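Local atomic coordinates of protein SSD1 (Saccharomyces cerevisiae S288C, PDB entry 7AM1), a protein that binds mRNAs through their untranslated regions and represses translation, as a member of the RNase II family that has lost nuclease activity. Residues A[280-285]-A[315-320]; A[356-361]-A[389-394]; A[593-598]-A[738-743]. All coordinates share one frame; numbering follows the deposited sequence.

Interaction 1: residues A[280-285]-A[315-320]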
loop_
_atom_site.group_PDB
_atom_site.type_symbol
_atom_site.label_atom_id
_atom_site.label_comp_id
_atom_site.label_asym_id
_atom_site.label_seq_id
_atom_site.Cartn_x
_atom_site.Cartn_y
_atom_site.Cartn_z
ATOM N N GLU A 280 20.389 5.785 -19.393
ATOM C CA GLU A 280 20.114 4.642 -18.532
ATOM C C GLU A 280 20.584 4.884 -17.100
ATOM O O GLU A 280 20.787 3.928 -16.343
ATOM C CB GLU A 280 20.774 3.384 -19.102
ATOM C CG GLU A 280 20.239 2.979 -20.478
ATOM C CD GLU A 280 19.073 2.009 -20.426
ATOM O OE1 GLU A 280 19.239 0.881 -19.917
ATOM O OE2 GLU A 280 17.983 2.380 -20.911
ATOM N N LYS A 281 20.769 6.146 -16.718
ATOM C CA LYS A 281 21.191 6.505 -15.374
ATOM C C LYS A 281 20.003 7.046 -14.588
ATOM O O LYS A 281 19.124 7.713 -15.147
ATOM C CB LYS A 281 22.306 7.552 -15.405
ATOM C CG LYS A 281 23.617 7.058 -16.011
ATOM C CD LYS A 281 24.300 6.012 -15.144
ATOM C CE LYS A 281 25.642 5.599 -15.738
ATOM N NZ LYS A 281 26.527 4.943 -14.738
ATOM N N LEU A 282 19.973 6.751 -13.295
ATOM C CA LEU A 282 18.937 7.259 -12.408
ATOM C C LEU A 282 19.483 8.449 -11.634
ATOM O O LEU A 282 20.583 8.380 -11.074
ATOM C CB LEU A 282 18.456 6.173 -11.447
ATOM C CG LEU A 282 17.371 5.239 -11.988
ATOM C CD1 LEU A 282 16.989 4.209 -10.937
ATOM C CD2 LEU A 282 16.137 6.013 -12.440
ATOM N N PHE A 283 18.727 9.540 -11.627
ATOM C CA PHE A 283 19.055 10.714 -10.837
ATOM C C PHE A 283 17.940 10.978 -9.833
ATOM O O PHE A 283 16.815 10.491 -9.975
ATOM C CB PHE A 283 19.251 11.944 -11.728
ATOM C CG PHE A 283 20.391 11.813 -12.701
ATOM C CD1 PHE A 283 20.185 11.239 -13.942
ATOM C CD2 PHE A 283 21.661 12.260 -12.381
ATOM C CE1 PHE A 283 21.221 11.115 -14.851
ATOM C CE2 PHE A 283 22.703 12.140 -13.289
ATOM C CZ PHE A 283 22.480 11.564 -14.521
ATOM N N VAL A 284 18.265 11.757 -8.809
ATOM C CA VAL A 284 17.278 12.281 -7.874
ATOM C C VAL A 284 17.203 13.787 -8.082
ATOM O O VAL A 284 18.238 14.457 -8.179
ATOM C CB VAL A 284 17.633 11.935 -6.419
ATOM C CG1 VAL A 284 16.589 12.499 -5.473
ATOM C CG2 VAL A 284 17.737 10.423 -6.243
ATOM N N ALA A 285 15.982 14.314 -8.169
ATOM C CA ALA A 285 15.755 15.733 -8.397
ATOM C C ALA A 285 14.771 16.276 -7.368
ATOM O O ALA A 285 14.055 15.526 -6.699
ATOM C CB ALA A 285 15.229 15.989 -9.817
ATOM N N ILE A 315 16.932 -0.421 -5.419
ATOM C CA ILE A 315 16.408 -0.254 -4.068
ATOM C C ILE A 315 16.717 1.144 -3.547
ATOM O O ILE A 315 15.862 1.798 -2.938
ATOM C CB ILE A 315 16.977 -1.336 -3.133
ATOM C CG1 ILE A 315 16.655 -2.730 -3.673
ATOM C CG2 ILE A 315 16.435 -1.148 -1.710
ATOM C CD1 ILE A 315 15.176 -2.997 -3.871
ATOM N N ASP A 316 17.947 1.616 -3.760
ATOM C CA ASP A 316 18.295 2.977 -3.368
ATOM C C ASP A 316 17.343 3.983 -4.004
ATOM O O ASP A 316 16.919 4.947 -3.357
ATOM C CB ASP A 316 19.742 3.267 -3.763
ATOM C CG ASP A 316 20.312 4.484 -3.067
ATOM O OD1 ASP A 316 19.597 5.102 -2.252
ATOM O OD2 ASP A 316 21.485 4.823 -3.335
ATOM N N SER A 317 16.977 3.755 -5.268
ATOM C CA SER A 317 16.085 4.674 -5.968
ATOM C C SER A 317 14.684 4.652 -5.371
ATOM O O SER A 317 14.034 5.698 -5.256
ATOM C CB SER A 317 16.033 4.317 -7.453
ATOM O OG SER A 317 15.020 5.052 -8.113
ATOM N N ILE A 318 14.200 3.467 -4.992
ATOM C CA ILE A 318 12.904 3.374 -4.327
ATOM C C ILE A 318 12.925 4.151 -3.020
ATOM O O ILE A 318 11.980 4.882 -2.701
ATOM C CB ILE A 318 12.518 1.898 -4.101
ATOM C CG1 ILE A 318 12.166 1.247 -5.440
ATOM C CG2 ILE A 318 11.363 1.791 -3.088
ATOM C CD1 ILE A 318 12.059 -0.254 -5.396
ATOM N N LEU A 319 14.004 4.016 -2.248
ATOM C CA LEU A 319 14.091 4.713 -0.969
ATOM C C LEU A 319 14.126 6.225 -1.167
ATOM O O LEU A 319 13.394 6.964 -0.496
ATOM C CB LEU A 319 15.318 4.235 -0.192
ATOM C CG LEU A 319 15.217 2.844 0.440
ATOM C CD1 LEU A 319 16.577 2.387 0.939
ATOM C CD2 LEU A 319 14.207 2.832 1.579
ATOM N N ARG A 320 14.982 6.704 -2.079
ATOM C CA ARG A 320 15.106 8.142 -2.302
ATOM C C ARG A 320 13.819 8.731 -2.861
ATOM O O ARG A 320 13.415 9.837 -2.481
ATOM C CB ARG A 320 16.240 8.455 -3.274
ATOM C CG ARG A 320 17.622 7.945 -2.946
ATOM C CD ARG A 320 18.274 8.704 -1.824
ATOM N NE ARG A 320 19.499 8.031 -1.407
ATOM C CZ ARG A 320 20.676 8.198 -2.009
ATOM N NH1 ARG A 320 20.787 9.027 -3.039
ATOM N NH2 ARG A 320 21.747 7.550 -1.579
#
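R320, whose aliphatic base meets V284 across the contact, turns its flat guanidinium group back along its own helix. There one face takes the carboxylate of D316, with D316 CG 3.5 Å above the plane and displaced toward the rim. The two charges attract, NE of R320 lying 3.1 Å from D316 OD1, yet no N-H points at that oxygen. The charged end is thus occupied one turn back, and what R320 gives to the strand is hydrocarbon: V284 CG2 comes within 3.9 Å of R320 CB, the two side chains crossing at about a right angle. With CG1 of V284 anti to the backbone N (chi1 180°), CG2 is the branch left to meet R320. In this cold-shock domain, of the OB clan, strand 281-289 belongs to a five-stranded antiparallel sheet and helix 311-321 packs beside it, with L305 of neighbouring strand 298-307 touching V284, S317 and R320. Two residues back along the strand, L282 presents CD1 to S317, 3.5 Å from its OG and 3.6 Å from its CB. That hydroxyl has a weak hydrogen bond to S222 OG, while I318 touches helix 689-725.

Interaction 2: residues A[356-361]-A[389-394]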
loop_
_atom_site.group_PDB
_atom_site.type_symbol
_atom_site.label_atom_id
_atom_site.label_comp_id
_atom_site.label_asym_id
_atom_site.label_seq_id
_atom_site.Cartn_x
_atom_site.Cartn_y
_atom_site.Cartn_z
ATOM N N ARG A 356 5.096 -1.024 37.672
ATOM C CA ARG A 356 4.473 -2.300 37.999
ATOM C C ARG A 356 5.381 -3.422 37.519
ATOM O O ARG A 356 5.769 -3.463 36.349
ATOM C CB ARG A 356 3.091 -2.419 37.358
ATOM C CG ARG A 356 2.376 -3.731 37.696
ATOM C CD ARG A 356 0.885 -3.683 37.370
ATOM N NE ARG A 356 0.253 -4.991 37.544
ATOM C CZ ARG A 356 -0.984 -5.293 37.158
ATOM N NH1 ARG A 356 -1.747 -4.382 36.570
ATOM N NH2 ARG A 356 -1.460 -6.514 37.363
ATOM N N ASN A 357 5.730 -4.326 38.424
ATOM C CA ASN A 357 6.774 -5.306 38.161
ATOM C C ASN A 357 6.155 -6.619 37.700
ATOM O O ASN A 357 5.321 -7.199 38.402
ATOM C CB ASN A 357 7.636 -5.521 39.404
ATOM C CG ASN A 357 8.883 -6.318 39.104
ATOM O OD1 ASN A 357 8.811 -7.510 38.806
ATOM N ND2 ASN A 357 10.037 -5.662 39.171
ATOM N N PHE A 358 6.560 -7.075 36.514
ATOM C CA PHE A 358 6.144 -8.361 35.968
ATOM C C PHE A 358 7.342 -9.292 35.791
ATOM O O PHE A 358 7.355 -10.122 34.881
ATOM C CB PHE A 358 5.436 -8.196 34.617
ATOM C CG PHE A 358 4.133 -7.446 34.678
ATOM C CD1 PHE A 358 2.984 -8.054 35.161
ATOM C CD2 PHE A 358 4.049 -6.140 34.211
ATOM C CE1 PHE A 358 1.778 -7.364 35.205
ATOM C CE2 PHE A 358 2.849 -5.441 34.255
ATOM C CZ PHE A 358 1.713 -6.053 34.743
ATOM N N THR A 359 8.358 -9.175 36.647
ATOM C CA THR A 359 9.591 -9.926 36.446
ATOM C C THR A 359 9.620 -11.259 37.184
ATOM O O THR A 359 10.508 -12.076 36.912
ATOM C CB THR A 359 10.808 -9.099 36.885
ATOM O OG1 THR A 359 10.714 -8.808 38.284
ATOM C CG2 THR A 359 10.889 -7.795 36.102
ATOM N N ASP A 360 8.684 -11.501 38.101
ATOM C CA ASP A 360 8.627 -12.770 38.820
ATOM C C ASP A 360 8.151 -13.859 37.867
ATOM O O ASP A 360 6.966 -13.918 37.520
ATOM C CB ASP A 360 7.703 -12.657 40.030
ATOM C CG ASP A 360 7.818 -13.846 40.965
ATOM O OD1 ASP A 360 8.217 -14.935 40.506
ATOM O OD2 ASP A 360 7.509 -13.688 42.166
ATOM N N THR A 361 9.076 -14.715 37.428
ATOM C CA THR A 361 8.744 -15.778 36.487
ATOM C C THR A 361 7.888 -16.872 37.114
ATOM O O THR A 361 7.445 -17.773 36.391
ATOM C CB THR A 361 10.024 -16.380 35.902
ATOM O OG1 THR A 361 10.903 -16.790 36.956
ATOM C CG2 THR A 361 10.735 -15.356 35.020
ATOM N N THR A 389 -11.769 -14.967 36.865
ATOM C CA THR A 389 -11.287 -14.006 35.888
ATOM C C THR A 389 -9.923 -14.432 35.369
ATOM O O THR A 389 -9.147 -15.087 36.069
ATOM C CB THR A 389 -11.183 -12.589 36.483
ATOM O OG1 THR A 389 -10.072 -12.527 37.387
ATOM C CG2 THR A 389 -12.461 -12.216 37.221
ATOM N N LEU A 390 -9.644 -14.038 34.133
ATOM C CA LEU A 390 -8.336 -14.182 33.515
ATOM C C LEU A 390 -7.719 -12.803 33.330
ATOM O O LEU A 390 -8.378 -11.771 33.480
ATOM C CB LEU A 390 -8.432 -14.900 32.164
ATOM C CG LEU A 390 -9.142 -16.252 32.121
ATOM C CD1 LEU A 390 -9.147 -16.799 30.697
ATOM C CD2 LEU A 390 -8.485 -17.237 33.073
ATOM N N GLU A 391 -6.437 -12.796 32.990
ATOM C CA GLU A 391 -5.697 -11.564 32.761
ATOM C C GLU A 391 -4.884 -11.700 31.485
ATOM O O GLU A 391 -4.130 -12.663 31.327
ATOM C CB GLU A 391 -4.782 -11.259 33.949
ATOM C CG GLU A 391 -3.805 -10.140 33.724
ATOM C CD GLU A 391 -3.075 -9.766 34.994
ATOM O OE1 GLU A 391 -3.753 -9.387 35.972
ATOM O OE2 GLU A 391 -1.831 -9.859 35.018
ATOM N N LEU A 392 -5.055 -10.748 30.573
ATOM C CA LEU A 392 -4.221 -10.634 29.381
ATOM C C LEU A 392 -3.370 -9.379 29.539
ATOM O O LEU A 392 -3.901 -8.262 29.547
ATOM C CB LEU A 392 -5.059 -10.561 28.108
ATOM C CG LEU A 392 -4.226 -10.438 26.829
ATOM C CD1 LEU A 392 -3.606 -11.781 26.474
ATOM C CD2 LEU A 392 -5.047 -9.883 25.679
ATOM N N GLY A 393 -2.062 -9.560 29.698
ATOM C CA GLY A 393 -1.131 -8.445 29.775
ATOM C C GLY A 393 -0.492 -8.193 28.431
ATOM O O GLY A 393 -0.011 -9.119 27.771
ATOM N N CYS A 394 -0.484 -6.924 28.017
ATOM C CA CYS A 394 0.056 -6.499 26.730
ATOM C C CYS A 394 1.139 -5.462 26.980
ATOM O O CYS A 394 0.854 -4.382 27.504
ATOM C CB CYS A 394 -1.056 -5.942 25.843
ATOM S SG CYS A 394 -2.450 -7.085 25.673
HETATM O O HOH W 1 -1.400 -9.214 37.746
#
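R356 and E391 reach for each other from opposite directions, and their flat ends meet almost perpendicularly: the guanidinium and carboxylate planes are 88° apart. In each, CG lies anti to the backbone N (chi1 -179° in R356, 170° in E391) and the chain beyond CG is extended; together the two features carry the charged group well out from its strand. Even so the pair does not close up. E391 OE1 lies at the guanidinium edge, near its plane, 3.9 Å from R356 NH2, so this is a long salt bridge. Water 1 bridges the gap, sitting in the guanidinium plane 2.7 Å from R356 NH2, to which it is weakly bonded, and donating to E391 OE2 at 2.8 Å. The same OE2 also pairs with H381 NE2, and this second grip probably helps fix the carboxylate's rotation. F358 comes in over one face of the guanidinium, its CZ 3.3 Å above the plane and offset toward the rim, while W466 makes a cation-pi contact with R356. In the sheet of the RNB domain, strand 356-358 lies at one margin, and strands 462-472 and 446-456 come between it and strand 389-397. The contact therefore bypasses two intervening strands, consistent with a sheet that curls, since the CA atoms of F358 and G393 are 9.6 Å apart. F358 adds an oblique approach to E391, with F358 CE1 4.4 Å from E391 OE2, and its ring also meets those of H381, H395 and Y364.

Interaction 3: residues A[593-598]-A[738-743]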
loop_
_atom_site.group_PDB
_atom_site.type_symbol
_atom_site.label_atom_id
_atom_site.label_comp_id
_atom_site.label_asym_id
_atom_site.label_seq_id
_atom_site.Cartn_x
_atom_site.Cartn_y
_atom_site.Cartn_z
ATOM N N GLN A 593 -23.347 -5.920 -6.728
ATOM C CA GLN A 593 -24.707 -6.286 -7.104
ATOM C C GLN A 593 -24.728 -6.958 -8.471
ATOM O O GLN A 593 -25.462 -7.931 -8.681
ATOM C CB GLN A 593 -25.606 -5.052 -7.071
ATOM C CG GLN A 593 -25.995 -4.639 -5.659
ATOM C CD GLN A 593 -26.990 -3.495 -5.627
ATOM O OE1 GLN A 593 -27.085 -2.711 -6.572
ATOM N NE2 GLN A 593 -27.750 -3.404 -4.542
ATOM N N ASN A 594 -23.918 -6.466 -9.412
ATOM C CA ASN A 594 -23.766 -7.169 -10.679
ATOM C C ASN A 594 -23.247 -8.582 -10.445
ATOM O O ASN A 594 -23.651 -9.524 -11.138
ATOM C CB ASN A 594 -22.825 -6.402 -11.609
ATOM C CG ASN A 594 -23.403 -5.075 -12.062
ATOM O OD1 ASN A 594 -24.611 -4.851 -11.986
ATOM N ND2 ASN A 594 -22.541 -4.193 -12.560
ATOM N N PHE A 595 -22.359 -8.751 -9.460
ATOM C CA PHE A 595 -21.875 -10.080 -9.111
ATOM C C PHE A 595 -22.978 -10.959 -8.530
ATOM O O PHE A 595 -22.842 -12.186 -8.534
ATOM C CB PHE A 595 -20.729 -9.991 -8.096
ATOM C CG PHE A 595 -19.477 -9.334 -8.623
ATOM C CD1 PHE A 595 -19.247 -9.204 -9.985
ATOM C CD2 PHE A 595 -18.519 -8.861 -7.741
ATOM C CE1 PHE A 595 -18.090 -8.608 -10.452
ATOM C CE2 PHE A 595 -17.365 -8.264 -8.202
ATOM C CZ PHE A 595 -17.148 -8.138 -9.560
ATOM N N GLY A 596 -24.062 -10.361 -8.036
ATOM C CA GLY A 596 -25.144 -11.098 -7.412
ATOM C C GLY A 596 -25.202 -10.991 -5.904
ATOM O O GLY A 596 -26.060 -11.639 -5.290
ATOM N N TYR A 597 -24.332 -10.199 -5.287
ATOM C CA TYR A 597 -24.341 -9.990 -3.845
ATOM C C TYR A 597 -25.077 -8.692 -3.535
ATOM O O TYR A 597 -24.727 -7.634 -4.067
ATOM C CB TYR A 597 -22.916 -9.932 -3.292
ATOM C CG TYR A 597 -22.123 -11.202 -3.498
ATOM C CD1 TYR A 597 -21.370 -11.397 -4.649
ATOM C CD2 TYR A 597 -22.122 -12.203 -2.540
ATOM C CE1 TYR A 597 -20.644 -12.559 -4.836
ATOM C CE2 TYR A 597 -21.401 -13.363 -2.717
ATOM C CZ TYR A 597 -20.665 -13.540 -3.864
ATOM O OH TYR A 597 -19.949 -14.703 -4.034
ATOM N N ASN A 598 -26.090 -8.777 -2.675
ATOM C CA ASN A 598 -26.922 -7.626 -2.344
ATOM C C ASN A 598 -26.875 -7.317 -0.851
ATOM O O ASN A 598 -27.855 -6.835 -0.279
ATOM C CB ASN A 598 -28.366 -7.857 -2.799
ATOM C CG ASN A 598 -28.470 -8.196 -4.281
ATOM O OD1 ASN A 598 -28.695 -9.349 -4.653
ATOM N ND2 ASN A 598 -28.301 -7.190 -5.134
ATOM N N VAL A 738 -11.799 -13.096 -13.695
ATOM C CA VAL A 738 -12.229 -11.817 -14.248
ATOM C C VAL A 738 -12.931 -11.021 -13.157
ATOM O O VAL A 738 -13.870 -11.515 -12.523
ATOM C CB VAL A 738 -13.154 -12.031 -15.456
ATOM C CG1 VAL A 738 -13.649 -10.695 -15.995
ATOM C CG2 VAL A 738 -12.438 -12.832 -16.536
ATOM N N LEU A 739 -12.485 -9.785 -12.943
ATOM C CA LEU A 739 -13.038 -8.926 -11.902
ATOM C C LEU A 739 -13.974 -7.859 -12.450
ATOM O O LEU A 739 -15.009 -7.578 -11.835
ATOM C CB LEU A 739 -11.897 -8.266 -11.121
ATOM C CG LEU A 739 -12.257 -7.550 -9.819
ATOM C CD1 LEU A 739 -13.022 -8.467 -8.885
ATOM C CD2 LEU A 739 -10.992 -7.041 -9.139
ATOM N N GLN A 740 -13.637 -7.267 -13.597
ATOM C CA GLN A 740 -14.465 -6.256 -14.237
ATOM C C GLN A 740 -14.349 -6.409 -15.748
ATOM O O GLN A 740 -13.278 -6.733 -16.268
ATOM C CB GLN A 740 -14.049 -4.834 -13.828
ATOM C CG GLN A 740 -14.471 -4.412 -12.418
ATOM C CD GLN A 740 -15.974 -4.248 -12.277
ATOM O OE1 GLN A 740 -16.543 -3.227 -12.664
ATOM N NE2 GLN A 740 -16.623 -5.261 -11.730
ATOM N N VAL A 741 -15.449 -6.150 -16.445
ATOM C CA VAL A 741 -15.490 -6.200 -17.900
ATOM C C VAL A 741 -15.800 -4.806 -18.425
ATOM O O VAL A 741 -16.640 -4.091 -17.868
ATOM C CB VAL A 741 -16.530 -7.221 -18.403
ATOM C CG1 VAL A 741 -16.649 -7.161 -19.914
ATOM C CG2 VAL A 741 -16.140 -8.624 -17.970
ATOM N N TYR A 742 -15.108 -4.421 -19.491
ATOM C CA TYR A 742 -15.300 -3.131 -20.130
ATOM C C TYR A 742 -15.536 -3.349 -21.621
ATOM O O TYR A 742 -15.530 -4.479 -22.116
ATOM C CB TYR A 742 -14.097 -2.210 -19.890
ATOM C CG TYR A 742 -13.653 -2.137 -18.445
ATOM C CD1 TYR A 742 -14.378 -1.411 -17.509
ATOM C CD2 TYR A 742 -12.511 -2.799 -18.015
ATOM C CE1 TYR A 742 -13.972 -1.341 -16.181
ATOM C CE2 TYR A 742 -12.097 -2.738 -16.697
ATOM C CZ TYR A 742 -12.829 -2.006 -15.782
ATOM O OH TYR A 742 -12.417 -1.948 -14.468
ATOM N N GLU A 743 -15.735 -2.242 -22.338
ATOM C CA GLU A 743 -16.086 -2.310 -23.752
ATOM C C GLU A 743 -14.968 -2.903 -24.605
ATOM O O GLU A 743 -15.245 -3.578 -25.604
ATOM C CB GLU A 743 -16.464 -0.911 -24.247
ATOM C CG GLU A 743 -15.387 0.139 -24.036
ATOM C CD GLU A 743 -15.697 1.434 -24.755
ATOM O OE1 GLU A 743 -16.827 1.567 -25.279
ATOM O OE2 GLU A 743 -14.810 2.314 -24.798
HETATM O O HOH W 2 -19.621 -5.553 -11.599
#
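F595 drives the far end of its ring against the backbone of L739 and the amide of Q740, and it contributes the largest buried area of the three. Its CG is anti to the carbonyl carbon, and although the CB bond does not aim at the strand, the ring reaches it. CZ comes 3.2 Å from the carbonyl oxygen L739 O, which lies in the ring plane at its edge, so the polarised C-H rim, not the pi face, meets the oxygen. L739 follows in area: its CB points away from the helix end, but CD1 swings round to within 4.2 Å of F595 CZ, and L626 of helix 617-629 touches both side chains. Q740 bends at chi2 (-68°), bringing NE2 back to donate to L739 O at 2.8 Å, with an N-H...O angle of 150°. The same nitrogen lies 3.6 Å from F595 CZ, obliquely to the ring, the amide and ring planes standing 72° apart. NE2 also donates to water 2 at 3.0 Å, and the same water accepts a weak bond from N594 ND2. Both L739 and Q740 face D747 in a classic beta bulge, and helix 582-595 ends in a Schellman motif at G596, whose positive phi suits glycine. F595 in the RNB domain here meets L739 and Q740 in the C-terminal domain, which belongs to the OB clan. A leucine at Q740 would probably leave L739 O without its side-chain donor and strip water 2 of an anchor. One carbonyl oxygen thus serves both an amide N-H and an aromatic edge, so the interface is neither purely greasy nor purely polar, and the orientation of the ring is matched to that oxygen.

How the interactions relate
All three contacts are largely buried, each with one partly exposed member (R320, R356, F595), and they share no helix or strand; two lie within single domains and the third between domains. Interaction 1 lies inside the cold-shock domain and joins a helix to a sheet mainly through hydrocarbon, with one serine hydroxyl. Interaction 2, in the RNB domain and farthest from the centre of the chain, links two strands of one sheet by charge and water. Interaction 3 has a bulged strand meeting a helix end through an aromatic edge, a carbonyl and an amide. Interactions 1 and 3 sit on opposite sides of the chain's centre, their own centres about 39 Å apart, and no two contacts touch.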